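Local coordinates for protein hydrogenase maturation factor (PDB 3VTI) that probably dehydrates, with ATP, the carbamoyl group it receives from HypF to a nitrile, the source of the cyanide ligands of [NiFe]-hydrogenases, at residues T31-F37 / I122-G128; P68-A74 / V102-D108; A193-D199 / K252-E258; V218-Y223 / I281-S287. All coordinates share one frame; numbering follows the deposited sequence.

Contact 1 of 4, residues T31-F37 / I122-G128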
# COMPACT_ATOMS: atom_id res chain seq x y z
N THR C 31 -1.02 -26.12 -4.40
CA THR C 31 -0.01 -25.12 -4.24
C THR C 31 -0.65 -23.80 -3.78
O THR C 31 -1.83 -23.54 -4.05
CB THR C 31 0.76 -25.00 -5.56
OG1 THR C 31 2.03 -24.40 -5.30
CG2 THR C 31 -0.00 -24.18 -6.60
N LEU C 32 0.13 -22.98 -3.05
CA LEU C 32 -0.36 -21.71 -2.49
C LEU C 32 0.70 -20.61 -2.48
O LEU C 32 1.80 -20.80 -1.95
CB LEU C 32 -0.90 -21.91 -1.07
CG LEU C 32 -1.37 -20.68 -0.28
CD1 LEU C 32 -2.62 -20.05 -0.89
CD2 LEU C 32 -1.60 -21.08 1.17
N THR C 33 0.35 -19.47 -3.07
CA THR C 33 1.26 -18.34 -3.18
C THR C 33 0.57 -17.04 -2.81
O THR C 33 -0.67 -16.97 -2.78
CB THR C 33 1.83 -18.23 -4.61
OG1 THR C 33 2.76 -17.14 -4.69
CG2 THR C 33 0.71 -18.03 -5.63
N THR C 34 1.35 -16.01 -2.51
CA THR C 34 0.82 -14.67 -2.35
C THR C 34 1.83 -13.63 -2.81
O THR C 34 3.02 -13.84 -2.67
CB THR C 34 0.37 -14.38 -0.90
OG1 THR C 34 -0.31 -13.11 -0.86
CG2 THR C 34 1.55 -14.36 0.07
N ASP C 35 1.34 -12.53 -3.37
CA ASP C 35 2.19 -11.41 -3.74
C ASP C 35 1.45 -10.08 -3.68
O ASP C 35 0.27 -10.00 -4.02
CB ASP C 35 2.78 -11.61 -5.14
CG ASP C 35 4.11 -10.91 -5.31
OD1 ASP C 35 4.62 -10.36 -4.32
OD2 ASP C 35 4.67 -10.92 -6.43
N SER C 36 2.15 -9.05 -3.23
CA SER C 36 1.63 -7.68 -3.26
C SER C 36 2.20 -6.96 -4.48
O SER C 36 3.27 -7.33 -4.98
CB SER C 36 1.99 -6.91 -1.99
OG SER C 36 1.27 -7.42 -0.88
N PHE C 37 1.48 -5.95 -4.95
CA PHE C 37 1.85 -5.23 -6.16
C PHE C 37 1.76 -3.73 -5.94
O PHE C 37 0.69 -3.18 -5.70
CB PHE C 37 0.97 -5.70 -7.32
CG PHE C 37 1.17 -7.15 -7.65
CD1 PHE C 37 2.07 -7.52 -8.65
CD2 PHE C 37 0.50 -8.15 -6.94
CE1 PHE C 37 2.29 -8.85 -8.95
CE2 PHE C 37 0.71 -9.48 -7.24
CZ PHE C 37 1.61 -9.84 -8.25
N ILE C 122 -2.46 -3.66 -4.57
CA ILE C 122 -3.22 -4.88 -4.72
C ILE C 122 -2.41 -6.10 -4.27
O ILE C 122 -1.24 -6.25 -4.63
CB ILE C 122 -3.71 -5.07 -6.18
CG1 ILE C 122 -4.54 -3.86 -6.62
CG2 ILE C 122 -4.53 -6.34 -6.32
CD1 ILE C 122 -4.61 -3.66 -8.13
N ASN C 123 -3.04 -6.95 -3.47
CA ASN C 123 -2.48 -8.25 -3.16
C ASN C 123 -3.30 -9.36 -3.79
O ASN C 123 -4.53 -9.33 -3.74
CB ASN C 123 -2.35 -8.47 -1.66
CG ASN C 123 -1.77 -9.84 -1.32
OD1 ASN C 123 -2.45 -10.86 -1.41
ND2 ASN C 123 -0.49 -9.87 -0.96
N THR C 124 -2.64 -10.35 -4.35
CA THR C 124 -3.33 -11.53 -4.84
C THR C 124 -2.71 -12.78 -4.26
O THR C 124 -1.48 -12.87 -4.12
CB THR C 124 -3.32 -11.63 -6.39
OG1 THR C 124 -2.00 -11.42 -6.89
CG2 THR C 124 -4.23 -10.59 -7.00
N SER C 125 -3.56 -13.74 -3.89
CA SER C 125 -3.09 -15.09 -3.56
C SER C 125 -3.63 -16.08 -4.57
O SER C 125 -4.64 -15.82 -5.23
CB SER C 125 -3.50 -15.50 -2.15
OG SER C 125 -3.07 -14.53 -1.20
N GLY C 126 -2.96 -17.22 -4.69
CA GLY C 126 -3.33 -18.19 -5.71
C GLY C 126 -3.28 -19.61 -5.23
O GLY C 126 -2.44 -19.96 -4.40
N ILE C 127 -4.19 -20.43 -5.76
CA ILE C 127 -4.21 -21.86 -5.54
C ILE C 127 -4.10 -22.57 -6.88
O ILE C 127 -4.83 -22.27 -7.82
CB ILE C 127 -5.48 -22.30 -4.76
CG1 ILE C 127 -5.21 -22.23 -3.26
CG2 ILE C 127 -5.93 -23.72 -5.10
CD1 ILE C 127 -6.41 -22.52 -2.42
N GLY C 128 -3.16 -23.51 -6.96
CA GLY C 128 -3.04 -24.37 -8.14
C GLY C 128 -2.97 -25.84 -7.78
O GLY C 128 -2.73 -26.19 -6.63
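I122 receives the backbone N-H of F37 on its carbonyl oxygen, which also lies in plane at the edge of the F37 ring. N123 follows with the main polar grip: CG is anti to the backbone N (chi1 180°), which lays the amide across toward 31-37. Its ND2 gives a nearly straight bond to S36 OG (3.0 Å, 173°) and a more bent one to T34 OG1 (3.2 Å), both hydroxyls lying in the amide plane. A leucine in its place removes the shared donor and would probably leave S36 OG freer to turn, with T34 OG1 held by S125 alone. T124 pairs with D35 through two backbone bonds, each 2.9 Å between N and O, while its OG1 approaches F37 CE2 obliquely and is hydrogen-bonded to A53 O and T57 OG1 of helix 49-60. S125 OG bonds to T34 OG1 (3.1 Å) and also to S125 OG of the second subunit. G126 lets T33 CG2 lie beside its backbone, 3.9 Å from G126 N. I127 CG1 meets L32 CD1 at 4.1 Å, and G128 closes the ladder by taking T31 N on its carbonyl oxygen. S36, N123, T34 and S125 thus form a buried polar row on one sheet face, linked by N123 ND2 and the T34-S125 hydroxyl pair and continued into the second subunit, whose K110 forms a salt bridge with D35, a side chain starting on the opposite face.

Contact 2 of 4, residues P68-A74 / V102-D108; sequences PLFLTAA and VKIVAGD
L71 and V102 meet at about a right angle, with L71 CD1 3.7 Å from V102 CG1. Beside them L71 CB touches I104 CG1, and the other branch of I104, CG2, reaches A73 CB at 3.8 Å. This apolar face is covered by two helices: L71 packs on T57 and V58 of helix 49-60, A73 on M93 and V102 on A97 of helix 83-100. On the opposite sheet face F70 CD1 lies 3.6 Å from V105 CG1, the two side chains crossing at a slant. T72 has OG1 between its backbone N and carbonyl carbon (chi1 52°), a turn that brings CG2 to A106 CB at 3.8 Å; T72 also packs on T34 of the second subunit. The backbones are joined by parallel-strand bonds such as V105 N to L71 O (2.9 Å) and A73 N to A106 O (3.1 Å), between which the register slips by one residue in a beta bulge. At the polar edge D108 N bonds to A73 O, and its carboxylate forms a salt bridge with K110. Parallel strands 66-78 and 103-112, linked through helix 83-100, form a beta-alpha-beta crossover in the N-terminal AIR synthase-related domain.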
# COMPACT_ATOMS: atom_id res chain seq x y z
N PRO C 68 -2.77 -23.37 -12.23
CA PRO C 68 -3.44 -22.47 -11.29
C PRO C 68 -4.93 -22.43 -11.58
O PRO C 68 -5.33 -22.49 -12.74
CB PRO C 68 -2.79 -21.11 -11.58
CG PRO C 68 -2.39 -21.19 -13.00
CD PRO C 68 -2.05 -22.63 -13.28
N LEU C 69 -5.75 -22.35 -10.53
CA LEU C 69 -7.21 -22.40 -10.68
C LEU C 69 -7.94 -21.24 -10.01
O LEU C 69 -8.84 -20.64 -10.60
CB LEU C 69 -7.77 -23.72 -10.12
CG LEU C 69 -7.49 -25.06 -10.79
CD1 LEU C 69 -7.88 -26.20 -9.85
CD2 LEU C 69 -8.22 -25.21 -12.14
N PHE C 70 -7.55 -20.92 -8.77
CA PHE C 70 -8.29 -19.97 -7.96
C PHE C 70 -7.39 -18.90 -7.40
O PHE C 70 -6.23 -19.17 -7.04
CB PHE C 70 -9.04 -20.68 -6.83
CG PHE C 70 -9.91 -21.81 -7.31
CD1 PHE C 70 -11.01 -21.56 -8.14
CD2 PHE C 70 -9.62 -23.12 -6.95
CE1 PHE C 70 -11.81 -22.62 -8.59
CE2 PHE C 70 -10.42 -24.18 -7.39
CZ PHE C 70 -11.52 -23.93 -8.21
N LEU C 71 -7.93 -17.68 -7.34
CA LEU C 71 -7.19 -16.52 -6.87
C LEU C 71 -8.01 -15.68 -5.89
O LEU C 71 -9.24 -15.63 -5.96
CB LEU C 71 -6.77 -15.65 -8.05
CG LEU C 71 -5.34 -15.79 -8.59
CD1 LEU C 71 -5.19 -17.05 -9.41
CD2 LEU C 71 -4.96 -14.56 -9.40
N THR C 72 -7.30 -15.03 -4.98
CA THR C 72 -7.94 -14.04 -4.14
C THR C 72 -7.42 -12.68 -4.56
O THR C 72 -6.31 -12.58 -5.07
CB THR C 72 -7.61 -14.27 -2.67
OG1 THR C 72 -6.20 -14.38 -2.53
CG2 THR C 72 -8.28 -15.56 -2.17
N ALA C 73 -8.23 -11.65 -4.39
CA ALA C 73 -7.83 -10.29 -4.75
C ALA C 73 -8.13 -9.31 -3.63
O ALA C 73 -9.29 -9.10 -3.28
CB ALA C 73 -8.49 -9.86 -6.06
N ALA C 74 -7.08 -8.73 -3.07
CA ALA C 74 -7.23 -7.73 -2.03
C ALA C 74 -6.78 -6.36 -2.54
O ALA C 74 -5.69 -6.22 -3.10
CB ALA C 74 -6.46 -8.14 -0.80
N VAL C 102 -8.46 -18.94 -15.07
CA VAL C 102 -8.43 -18.89 -13.62
C VAL C 102 -9.64 -18.07 -13.12
O VAL C 102 -10.22 -17.29 -13.88
CB VAL C 102 -7.08 -18.28 -13.17
CG1 VAL C 102 -7.24 -16.91 -12.48
CG2 VAL C 102 -6.32 -19.25 -12.30
N LYS C 103 -10.03 -18.27 -11.87
CA LYS C 103 -11.15 -17.52 -11.28
C LYS C 103 -10.80 -16.89 -9.94
O LYS C 103 -10.22 -17.55 -9.08
CB LYS C 103 -12.37 -18.41 -11.12
CG LYS C 103 -13.14 -18.64 -12.39
CD LYS C 103 -14.20 -19.71 -12.20
CE LYS C 103 -15.10 -19.82 -13.42
NZ LYS C 103 -15.97 -21.02 -13.31
N ILE C 104 -11.17 -15.62 -9.79
CA ILE C 104 -11.04 -14.93 -8.50
C ILE C 104 -12.27 -15.23 -7.67
O ILE C 104 -13.39 -14.87 -8.05
CB ILE C 104 -10.83 -13.41 -8.67
CG1 ILE C 104 -9.58 -13.15 -9.52
CG2 ILE C 104 -10.73 -12.72 -7.30
CD1 ILE C 104 -9.54 -11.80 -10.14
N VAL C 105 -12.06 -15.89 -6.54
CA VAL C 105 -13.14 -16.53 -5.79
C VAL C 105 -13.43 -15.89 -4.45
O VAL C 105 -14.52 -16.06 -3.88
CB VAL C 105 -12.86 -18.03 -5.59
CG1 VAL C 105 -12.92 -18.76 -6.94
CG2 VAL C 105 -11.50 -18.25 -4.92
N ALA C 106 -12.45 -15.15 -3.95
CA ALA C 106 -12.57 -14.42 -2.70
C ALA C 106 -11.80 -13.11 -2.81
O ALA C 106 -10.98 -12.93 -3.71
CB ALA C 106 -12.04 -15.24 -1.53
N GLY C 107 -12.07 -12.20 -1.89
CA GLY C 107 -11.33 -10.95 -1.88
C GLY C 107 -11.64 -10.04 -0.72
O GLY C 107 -12.26 -10.44 0.28
N ASP C 108 -11.17 -8.80 -0.86
CA ASP C 108 -11.37 -7.77 0.13
C ASP C 108 -11.11 -6.43 -0.52
O ASP C 108 -10.30 -6.33 -1.44
CB ASP C 108 -10.43 -7.97 1.32
CG ASP C 108 -10.77 -7.07 2.50
OD1 ASP C 108 -11.97 -6.98 2.87
OD2 ASP C 108 -9.83 -6.43 3.04

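Contact 3 of 4, residues A193-D199 / K252-E258. With MG (magnesium ion), chain K.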
# COMPACT_ATOMS: atom_id res chain seq x y z
N ALA C 193 11.61 -34.48 -15.75
CA ALA C 193 12.76 -33.89 -16.44
C ALA C 193 12.81 -32.37 -16.25
O ALA C 193 13.88 -31.76 -16.33
CB ALA C 193 12.74 -34.25 -17.93
N ILE C 194 11.65 -31.77 -16.01
CA ILE C 194 11.57 -30.37 -15.60
C ILE C 194 11.92 -30.33 -14.11
O ILE C 194 11.21 -30.88 -13.27
CB ILE C 194 10.15 -29.78 -15.82
CG1 ILE C 194 9.73 -29.89 -17.30
CG2 ILE C 194 10.05 -28.35 -15.27
CD1 ILE C 194 10.50 -29.03 -18.29
N LYS C 195 13.03 -29.67 -13.80
CA LYS C 195 13.56 -29.67 -12.44
C LYS C 195 13.27 -28.39 -11.68
O LYS C 195 12.86 -28.44 -10.52
CB LYS C 195 15.04 -30.01 -12.47
CG LYS C 195 15.29 -31.49 -12.71
CD LYS C 195 16.71 -31.70 -13.12
CE LYS C 195 17.28 -33.01 -12.59
NZ LYS C 195 17.53 -32.94 -11.12
N VAL C 196 13.46 -27.24 -12.33
CA VAL C 196 13.23 -25.93 -11.70
C VAL C 196 12.46 -25.00 -12.62
O VAL C 196 12.70 -24.97 -13.83
CB VAL C 196 14.55 -25.24 -11.29
CG1 VAL C 196 14.28 -23.83 -10.71
CG2 VAL C 196 15.33 -26.10 -10.32
N LEU C 197 11.54 -24.24 -12.04
CA LEU C 197 10.80 -23.21 -12.75
C LEU C 197 10.73 -21.99 -11.86
O LEU C 197 10.28 -22.08 -10.72
CB LEU C 197 9.39 -23.69 -13.10
CG LEU C 197 9.20 -24.76 -14.19
CD1 LEU C 197 7.75 -25.18 -14.25
CD2 LEU C 197 9.66 -24.27 -15.55
N ARG C 198 11.18 -20.85 -12.38
CA ARG C 198 11.03 -19.58 -11.66
C ARG C 198 10.98 -18.39 -12.61
O ARG C 198 11.76 -18.30 -13.56
CB ARG C 198 12.14 -19.39 -10.62
CG ARG C 198 12.00 -18.11 -9.81
CD ARG C 198 12.80 -18.17 -8.51
NE ARG C 198 12.16 -19.05 -7.54
CZ ARG C 198 12.61 -19.29 -6.31
NH1 ARG C 198 13.72 -18.71 -5.86
NH2 ARG C 198 11.94 -20.11 -5.51
N ASP C 199 10.06 -17.48 -12.34
CA ASP C 199 9.98 -16.22 -13.07
C ASP C 199 10.94 -15.17 -12.51
O ASP C 199 10.93 -14.91 -11.30
CB ASP C 199 8.53 -15.71 -13.11
CG ASP C 199 7.91 -15.56 -11.72
OD1 ASP C 199 8.34 -16.25 -10.76
OD2 ASP C 199 6.96 -14.75 -11.61
N LYS C 252 8.19 -13.98 -18.34
CA LYS C 252 9.28 -14.94 -18.59
C LYS C 252 9.44 -15.99 -17.50
O LYS C 252 9.15 -15.76 -16.32
CB LYS C 252 10.62 -14.23 -18.82
CG LYS C 252 10.60 -13.12 -19.88
CD LYS C 252 10.33 -13.67 -21.28
CE LYS C 252 9.58 -12.65 -22.15
NZ LYS C 252 10.27 -11.34 -22.28
N VAL C 253 9.92 -17.16 -17.89
CA VAL C 253 10.27 -18.17 -16.91
C VAL C 253 11.66 -18.72 -17.21
O VAL C 253 12.00 -18.94 -18.38
CB VAL C 253 9.19 -19.31 -16.81
CG1 VAL C 253 9.07 -20.10 -18.15
CG2 VAL C 253 9.49 -20.26 -15.63
N VAL C 254 12.45 -18.90 -16.16
CA VAL C 254 13.72 -19.62 -16.21
C VAL C 254 13.46 -21.09 -15.95
O VAL C 254 12.81 -21.45 -14.96
CB VAL C 254 14.71 -19.09 -15.15
CG1 VAL C 254 15.96 -19.99 -15.05
CG2 VAL C 254 15.08 -17.65 -15.44
N VAL C 255 13.98 -21.94 -16.82
CA VAL C 255 13.74 -23.37 -16.73
C VAL C 255 15.02 -24.16 -16.63
O VAL C 255 15.93 -23.97 -17.40
CB VAL C 255 13.03 -23.89 -17.98
CG1 VAL C 255 12.44 -25.27 -17.73
CG2 VAL C 255 11.97 -22.92 -18.46
N VAL C 256 15.07 -25.07 -15.67
CA VAL C 256 16.15 -26.04 -15.58
C VAL C 256 15.60 -27.42 -15.94
O VAL C 256 14.55 -27.81 -15.44
CB VAL C 256 16.81 -26.03 -14.18
CG1 VAL C 256 18.04 -26.89 -14.16
CG2 VAL C 256 17.18 -24.61 -13.78
N VAL C 257 16.30 -28.15 -16.81
CA VAL C 257 15.85 -29.46 -17.30
C VAL C 257 16.97 -30.50 -17.34
O VAL C 257 18.15 -30.15 -17.30
CB VAL C 257 15.26 -29.40 -18.74
CG1 VAL C 257 14.05 -28.52 -18.79
CG2 VAL C 257 16.29 -28.91 -19.74
N GLU C 258 16.59 -31.77 -17.43
CA GLU C 258 17.54 -32.83 -17.71
C GLU C 258 18.19 -32.62 -19.08
O GLU C 258 17.53 -32.20 -20.04
CB GLU C 258 16.89 -34.21 -17.65
CG GLU C 258 16.68 -34.74 -16.24
CD GLU C 258 16.89 -36.23 -16.13
OE1 GLU C 258 17.99 -36.70 -16.49
OE2 GLU C 258 15.96 -36.94 -15.68
MG MG K . 8.07 -15.96 -8.41
O HOH W 1 8.48 -16.08 -6.05
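R198 and V254 exchange both of their backbone hydrogen bonds, R198 N to V254 O (3.1 Å) and V254 N to R198 O (2.8 Å), as an antiparallel hydrogen-bonded pair. Further along, V256 O takes K195 N at 2.9 Å and, more weakly, V196 N; K195 and V196 both face V256, which is a classic beta bulge. E258 N to A193 O ends the ladder.

Apolar packing proceeds on both sheet faces. V196 and V256 lie side by side, CB of V196 against CG2 of V256 at 3.7 Å, under I212 of helix 204-216. On the reverse face L197 CD2 nestles against V255 CG1 (3.7 Å) and I194 CD1 against V257 CG1 (3.6 Å), both pairs reaching helix 181-187.

The charged groups find their partners outside the two segments. R198 extends its guanidinium group to D22 through NE and to E211 through NH1, each a salt bridge, while NH2 bonds to M20 O. K252 NZ turns off to D176 and T152.

Metal binding is at the end of the strand. With chi1 at 55°, the D199 carboxylate swings away from 252-258, and OD1 binds magnesium at 2.4 Å. A water and the OD1 atoms of D22 and D60 are its other ligands. R198 therefore acts from the second shell: by holding D22 OD2 it probably helps to orient D22 toward the metal, next door to the ligand D199, and to balance the gathered carboxylates.

Contact 4 of 4, residues V218-Y223 / I281-S287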
# COMPACT_ATOMS: atom_id res chain seq x y z
N VAL C 218 24.51 -25.80 -6.12
CA VAL C 218 25.21 -25.98 -7.38
C VAL C 218 25.68 -24.63 -7.93
O VAL C 218 25.43 -23.59 -7.32
CB VAL C 218 24.31 -26.64 -8.46
CG1 VAL C 218 23.90 -28.06 -8.04
CG2 VAL C 218 23.09 -25.77 -8.76
N GLY C 219 26.35 -24.65 -9.07
CA GLY C 219 26.70 -23.43 -9.79
C GLY C 219 26.01 -23.38 -11.13
O GLY C 219 25.45 -24.38 -11.58
N ILE C 220 26.02 -22.21 -11.76
CA ILE C 220 25.39 -22.04 -13.07
C ILE C 220 26.25 -21.19 -14.00
O ILE C 220 26.71 -20.10 -13.63
CB ILE C 220 23.95 -21.45 -12.98
CG1 ILE C 220 23.05 -22.34 -12.12
CG2 ILE C 220 23.33 -21.32 -14.38
CD1 ILE C 220 21.60 -21.92 -12.05
N LYS C 221 26.44 -21.71 -15.20
CA LYS C 221 27.15 -21.01 -16.22
C LYS C 221 26.24 -20.62 -17.34
O LYS C 221 25.59 -21.44 -17.93
CB LYS C 221 28.29 -21.85 -16.74
CG LYS C 221 29.14 -21.13 -17.75
CD LYS C 221 30.49 -21.77 -17.85
CE LYS C 221 31.42 -21.32 -16.75
NZ LYS C 221 32.54 -20.52 -17.27
N ILE C 222 26.20 -19.34 -17.63
CA ILE C 222 25.45 -18.84 -18.77
C ILE C 222 26.34 -18.23 -19.87
O ILE C 222 27.53 -17.94 -19.65
CB ILE C 222 24.31 -17.87 -18.37
CG1 ILE C 222 24.86 -16.60 -17.71
CG2 ILE C 222 23.30 -18.58 -17.48
CD1 ILE C 222 23.81 -15.53 -17.41
N TYR C 223 25.76 -18.06 -21.05
CA TYR C 223 26.51 -17.62 -22.23
C TYR C 223 25.96 -16.31 -22.77
O TYR C 223 24.80 -16.22 -23.17
CB TYR C 223 26.54 -18.74 -23.29
CG TYR C 223 27.30 -19.96 -22.80
CD1 TYR C 223 28.66 -20.10 -23.03
CD2 TYR C 223 26.65 -20.95 -22.05
CE1 TYR C 223 29.37 -21.22 -22.55
CE2 TYR C 223 27.34 -22.06 -21.56
CZ TYR C 223 28.69 -22.18 -21.81
OH TYR C 223 29.37 -23.28 -21.33
N ILE C 281 20.40 -21.08 -22.48
CA ILE C 281 21.31 -20.00 -22.07
C ILE C 281 22.53 -20.45 -21.23
O ILE C 281 23.49 -19.70 -21.11
CB ILE C 281 20.58 -18.84 -21.34
CG1 ILE C 281 19.88 -19.35 -20.08
CG2 ILE C 281 19.61 -18.13 -22.30
CD1 ILE C 281 19.52 -18.26 -19.09
N GLY C 282 22.48 -21.65 -20.66
CA GLY C 282 23.55 -22.10 -19.81
C GLY C 282 23.47 -23.53 -19.32
O GLY C 282 22.70 -24.34 -19.85
N GLU C 283 24.28 -23.83 -18.31
CA GLU C 283 24.46 -25.18 -17.77
C GLU C 283 24.71 -25.09 -16.26
O GLU C 283 25.39 -24.18 -15.79
CB GLU C 283 25.63 -25.90 -18.47
CG GLU C 283 25.66 -27.41 -18.25
CD GLU C 283 26.87 -28.12 -18.89
OE1 GLU C 283 28.02 -27.83 -18.50
OE2 GLU C 283 26.65 -28.99 -19.76
N VAL C 284 24.17 -26.06 -15.53
CA VAL C 284 24.37 -26.18 -14.09
C VAL C 284 25.74 -26.81 -13.78
O VAL C 284 26.04 -27.93 -14.20
CB VAL C 284 23.23 -27.00 -13.45
CG1 VAL C 284 23.49 -27.24 -11.98
CG2 VAL C 284 21.89 -26.30 -13.65
N ASN C 285 26.55 -26.07 -13.03
CA ASN C 285 27.93 -26.41 -12.72
C ASN C 285 28.08 -27.26 -11.47
O ASN C 285 27.13 -27.47 -10.72
CB ASN C 285 28.76 -25.14 -12.49
CG ASN C 285 29.21 -24.49 -13.78
OD1 ASN C 285 29.01 -25.02 -14.88
ND2 ASN C 285 29.84 -23.33 -13.65
N ASP C 286 29.31 -27.72 -11.28
CA ASP C 286 29.76 -28.40 -10.07
C ASP C 286 30.16 -27.31 -9.07
O ASP C 286 30.04 -27.49 -7.86
CB ASP C 286 30.99 -29.27 -10.42
CG ASP C 286 31.15 -30.47 -9.49
OD1 ASP C 286 30.15 -30.95 -8.91
OD2 ASP C 286 32.29 -30.96 -9.35
N SER C 287 30.66 -26.19 -9.61
CA SER C 287 31.11 -25.05 -8.83
C SER C 287 29.91 -24.45 -8.15
O SER C 287 28.81 -24.44 -8.72
CB SER C 287 31.74 -24.01 -9.75
OG SER C 287 30.79 -23.48 -10.66
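K221 and E283 face each other in an antiparallel hydrogen-bonded pair, K221 N reaching E283 O at 2.7 Å in an almost straight line (177°). Two residues along, Y223 N bonds to I281 O (2.8 Å), and the Y223 ring presents its edge to G282, CD2 lying 4.0 Å from G282 CA. The N285 amide crosses the K221 side chain at a slant: OD1 is 3.7 Å from K221 CB, and ND2 also nears CE. The same ND2 donates to S287 OG (3.1 Å), which ties the amide to the turn after the strand. An alanine here, lacking the amide, would probably leave S287 OG without this partner to hold the turn and open a gap beside the aliphatic part of K221. On the other sheet face V218 CG2 meets V284 CG1 at 3.6 Å, and I222 CG2 lies alongside I281 CD1 at 4.1 Å.

Farther out, K221 NZ is held by N293 and S299, E283 by a salt bridge to R259, and I220 and I222 pack on L209 of helix 204-216. I281 and G282 both face V147, a classic beta bulge. Strands 219-223 and 279-285 are thus antiparallel neighbours within the mixed sheet of the C-terminal AIR synthase-related domain, away from the magnesium site.

Overall arrangement
Contacts 1 and 2 share the mixed sheet of the N-terminal AIR synthase-related domain, their centres 8 Å apart. Strands 120-130 and 66-78 are neighbours there, N123 O and A74 N probably hydrogen-bonding at 2.7 Å. Contact 2 is nested in the loop closed by contact 1, and both touch the second subunit. Contacts 3 and 4 follow in the C-terminal domain, where their segments alternate along the chain; they share the seven-stranded sheet, with centres 13 Å apart. Contacts 2 and 4, with centres 37 Å apart, lie on opposite sides of the chain's centre. The magnesium ion sits between the domains, joining D199 of contact 3 to D22 and to D60, whose side chain is about 3 Å from that of T33 in contact 1.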